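Local atomic coordinates of borrelidin polyketide synthase, type I (PDB entry 6OBT), a protein that probably dehydrates beta-hydroxyacyl intermediates during borrelidin assembly, as the dehydratase domain of a modular type I polyketide synthase. Residues Q55-G60 and Q120-V125. Residues are numbered along the deposited sequence; the frame is centred on the assembly and turned at random.
Sequences QRVWTG and QVRVVV
W58 crosses V125 obliquely with the six-membered end of its indole, CZ3 lying 3.5 Å from V125 CG2. A chi1 of -76° puts its CG anti to the carbonyl carbon and turns the ring back along the strand, past the V123 with which W58 is paired. V123 O therefore meets the indole at its edge, in plane, 3.6 Å from W58 CE3. On the same face, W58 CZ2 lies, offset toward the rim, 3.6 Å above the guanidinium plane of R56, whose NE salt-bridges D50. A93 and L89 of helix 83-97 pack on this W58, V123 and V125 face, and Q96 bonds the indole NE1.

On the other face, R122 bends at chi2 (-73°), bringing CD to 3.6 Å from T59 CG2 and 3.8 Å from V57 CG1. Its NH1 curls back to its neighbour, V121 O, from above the carbonyl plane. G60 N reaches that oxygen from the opposite face, so the carbonyl is gripped twice. D50 O and G36 O of the second subunit also accept from R122, while V35 O there bonds T59 OG1.

Six backbone bonds join the strands; the longest is G60 N to V121 O at 3.2 Å. An axis angle of 161°, with alternating hydrogen-bonded and non-hydrogen-bonded pairs, identifies antiparallel neighbours. Helix 83-97 on one face is consistent with the double hotdog fold of polyketide synthase dehydratases, where sheet wraps central helices.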
ATOM      1  N   GLN A  55      -2.421   7.447  -7.872  1.00 44.37           N
ATOM      2  CA  GLN A  55      -1.814   7.679  -6.574  1.00 41.18           C
ATOM      3  C   GLN A  55      -0.636   6.753  -6.355  1.00 34.63           C
ATOM      4  O   GLN A  55      -0.600   5.626  -6.857  1.00 37.37           O
ATOM      5  CB  GLN A  55      -2.822   7.450  -5.447  1.00 49.84           C
ATOM      6  CG  GLN A  55      -3.591   8.673  -5.040  1.00 60.23           C
ATOM      7  CD  GLN A  55      -4.312   8.489  -3.723  1.00 60.99           C
ATOM      8  OE1 GLN A  55      -4.610   7.364  -3.311  1.00 63.07           O
ATOM      9  NE2 GLN A  55      -4.604   9.599  -3.055  1.00 54.92           N
ATOM     10  N   ARG A  56       0.312   7.230  -5.558  1.00 29.58           N
ATOM     11  CA  ARG A  56       1.428   6.429  -5.082  1.00 34.04           C
ATOM     12  C   ARG A  56       1.568   6.690  -3.596  1.00 30.81           C
ATOM     13  O   ARG A  56       1.561   7.853  -3.172  1.00 34.62           O
ATOM     14  CB  ARG A  56       2.744   6.770  -5.790  1.00 38.34           C
ATOM     15  CG  ARG A  56       2.733   6.634  -7.304  1.00 58.05           C
ATOM     16  CD  ARG A  56       4.158   6.744  -7.850  1.00 67.44           C
ATOM     17  NE  ARG A  56       5.076   5.832  -7.163  1.00 72.58           N
ATOM     18  CZ  ARG A  56       6.386   5.783  -7.382  1.00 79.76           C
ATOM     19  NH1 ARG A  56       6.943   6.603  -8.266  1.00 79.76           N
ATOM     20  NH2 ARG A  56       7.142   4.920  -6.712  1.00 81.55           N
ATOM     21  N   VAL A  57       1.737   5.632  -2.814  1.00 30.08           N
ATOM     22  CA  VAL A  57       1.807   5.755  -1.361  1.00 33.79           C
ATOM     23  C   VAL A  57       3.113   5.149  -0.879  1.00 35.57           C
ATOM     24  O   VAL A  57       3.431   4.006  -1.222  1.00 40.85           O
ATOM     25  CB  VAL A  57       0.607   5.081  -0.677  1.00 30.87           C
ATOM     26  CG1 VAL A  57       0.744   5.180   0.853  1.00 31.57           C
ATOM     27  CG2 VAL A  57      -0.690   5.734  -1.129  1.00 30.75           C
ATOM     28  N   TRP A  58       3.875   5.917  -0.097  1.00 25.94           N
ATOM     29  CA  TRP A  58       5.045   5.396   0.594  1.00 30.52           C
ATOM     30  C   TRP A  58       4.629   5.057   2.020  1.00 29.40           C
ATOM     31  O   TRP A  58       3.865   5.798   2.644  1.00 29.66           O
ATOM     32  CB  TRP A  58       6.214   6.407   0.601  1.00 29.26           C
ATOM     33  CG  TRP A  58       6.940   6.515  -0.734  1.00 35.53           C
ATOM     34  CD1 TRP A  58       8.169   5.995  -1.062  1.00 34.21           C
ATOM     35  CD2 TRP A  58       6.462   7.176  -1.906  1.00 36.09           C
ATOM     36  NE1 TRP A  58       8.483   6.306  -2.373  1.00 36.05           N
ATOM     37  CE2 TRP A  58       7.449   7.032  -2.906  1.00 33.76           C
ATOM     38  CE3 TRP A  58       5.282   7.871  -2.214  1.00 41.37           C
ATOM     39  CZ2 TRP A  58       7.289   7.551  -4.190  1.00 43.55           C
ATOM     40  CZ3 TRP A  58       5.133   8.394  -3.493  1.00 44.72           C
ATOM     41  CH2 TRP A  58       6.130   8.228  -4.461  1.00 44.43           C
ATOM     42  N   THR A  59       5.123   3.931   2.532  1.00 31.91           N
ATOM     43  CA  THR A  59       4.670   3.413   3.815  1.00 32.21           C
ATOM     44  C   THR A  59       5.865   3.037   4.670  1.00 31.60           C
ATOM     45  O   THR A  59       6.912   2.617   4.160  1.00 32.49           O
ATOM     46  CB  THR A  59       3.748   2.158   3.659  1.00 33.64           C
ATOM     47  OG1 THR A  59       4.512   1.044   3.180  1.00 34.59           O
ATOM     48  CG2 THR A  59       2.613   2.417   2.682  1.00 36.76           C
ATOM     49  N   GLY A  60       5.692   3.181   5.976  1.00 30.52           N
ATOM     50  CA  GLY A  60       6.701   2.737   6.914  1.00 34.85           C
ATOM     51  C   GLY A  60       6.137   2.632   8.312  1.00 36.14           C
ATOM     52  O   GLY A  60       4.990   2.998   8.576  1.00 35.48           O
ATOM     53  N   GLN A 120       2.283   3.689  12.244  1.00 42.62           N
ATOM     54  CA  GLN A 120       2.298   3.544  10.794  1.00 37.57           C
ATOM     55  C   GLN A 120       2.337   4.927  10.149  1.00 36.21           C
ATOM     56  O   GLN A 120       1.623   5.838  10.565  1.00 39.09           O
ATOM     57  CB  GLN A 120       1.066   2.767  10.312  1.00 38.40           C
ATOM     58  CG  GLN A 120       1.016   1.322  10.786  1.00 42.43           C
ATOM     59  CD  GLN A 120      -0.295   0.652  10.422  1.00 57.19           C
ATOM     60  OE1 GLN A 120      -1.367   1.236  10.582  1.00 64.38           O
ATOM     61  NE2 GLN A 120      -0.213  -0.578   9.920  1.00 59.88           N
ATOM     62  N   VAL A 121       3.161   5.081   9.123  1.00 32.90           N
ATOM     63  CA  VAL A 121       3.258   6.353   8.425  1.00 36.95           C
ATOM     64  C   VAL A 121       2.926   6.149   6.956  1.00 31.82           C
ATOM     65  O   VAL A 121       3.182   5.088   6.380  1.00 35.35           O
ATOM     66  CB  VAL A 121       4.658   6.985   8.614  1.00 38.59           C
ATOM     67  CG1 VAL A 121       4.921   7.188  10.094  1.00 47.70           C
ATOM     68  CG2 VAL A 121       5.735   6.099   8.035  1.00 36.75           C
ATOM     69  N   ARG A 122       2.314   7.171   6.356  1.00 32.82           N
ATOM     70  CA  ARG A 122       2.014   7.175   4.928  1.00 30.79           C
ATOM     71  C   ARG A 122       2.460   8.488   4.298  1.00 33.09           C
ATOM     72  O   ARG A 122       2.265   9.557   4.878  1.00 32.29           O
ATOM     73  CB  ARG A 122       0.526   7.007   4.667  1.00 27.39           C
ATOM     74  CG  ARG A 122      -0.076   5.789   5.320  1.00 33.88           C
ATOM     75  CD  ARG A 122       0.368   4.517   4.598  1.00 35.71           C
ATOM     76  NE  ARG A 122      -0.383   3.358   5.066  1.00 35.53           N
ATOM     77  CZ  ARG A 122       0.067   2.481   5.958  1.00 40.86           C
ATOM     78  NH1 ARG A 122       1.277   2.633   6.492  1.00 40.14           N
ATOM     79  NH2 ARG A 122      -0.697   1.452   6.323  1.00 41.95           N
ATOM     80  N   VAL A 123       3.009   8.409   3.090  1.00 31.36           N
ATOM     81  CA  VAL A 123       3.197   9.572   2.236  1.00 30.60           C
ATOM     82  C   VAL A 123       2.390   9.323   0.970  1.00 30.28           C
ATOM     83  O   VAL A 123       2.664   8.370   0.235  1.00 33.36           O
ATOM     84  CB  VAL A 123       4.675   9.819   1.902  1.00 30.70           C
ATOM     85  CG1 VAL A 123       4.826  11.144   1.173  1.00 32.87           C
ATOM     86  CG2 VAL A 123       5.538   9.833   3.181  1.00 28.83           C
ATOM     87  N   VAL A 124       1.426  10.192   0.697  1.00 31.03           N
ATOM     88  CA  VAL A 124       0.450   9.963  -0.358  1.00 34.47           C
ATOM     89  C   VAL A 124       0.658  11.009  -1.438  1.00 40.25           C
ATOM     90  O   VAL A 124       0.450  12.205  -1.197  1.00 36.31           O
ATOM     91  CB  VAL A 124      -0.987  10.019   0.174  1.00 35.46           C
ATOM     92  CG1 VAL A 124      -1.955   9.934  -0.986  1.00 37.96           C
ATOM     93  CG2 VAL A 124      -1.235   8.888   1.185  1.00 37.50           C
ATOM     94  N   VAL A 125       1.041  10.564  -2.630  1.00 35.78           N
ATOM     95  CA  VAL A 125       1.306  11.465  -3.746  1.00 34.52           C
ATOM     96  C   VAL A 125       0.245  11.228  -4.804  1.00 36.33           C
ATOM     97  O   VAL A 125       0.027  10.086  -5.229  1.00 38.80           O
ATOM     98  CB  VAL A 125       2.724  11.265  -4.305  1.00 32.17           C
ATOM     99  CG1 VAL A 125       2.929  12.151  -5.532  1.00 39.16           C
ATOM    100  CG2 VAL A 125       3.766  11.598  -3.212  1.00 32.72           C
TER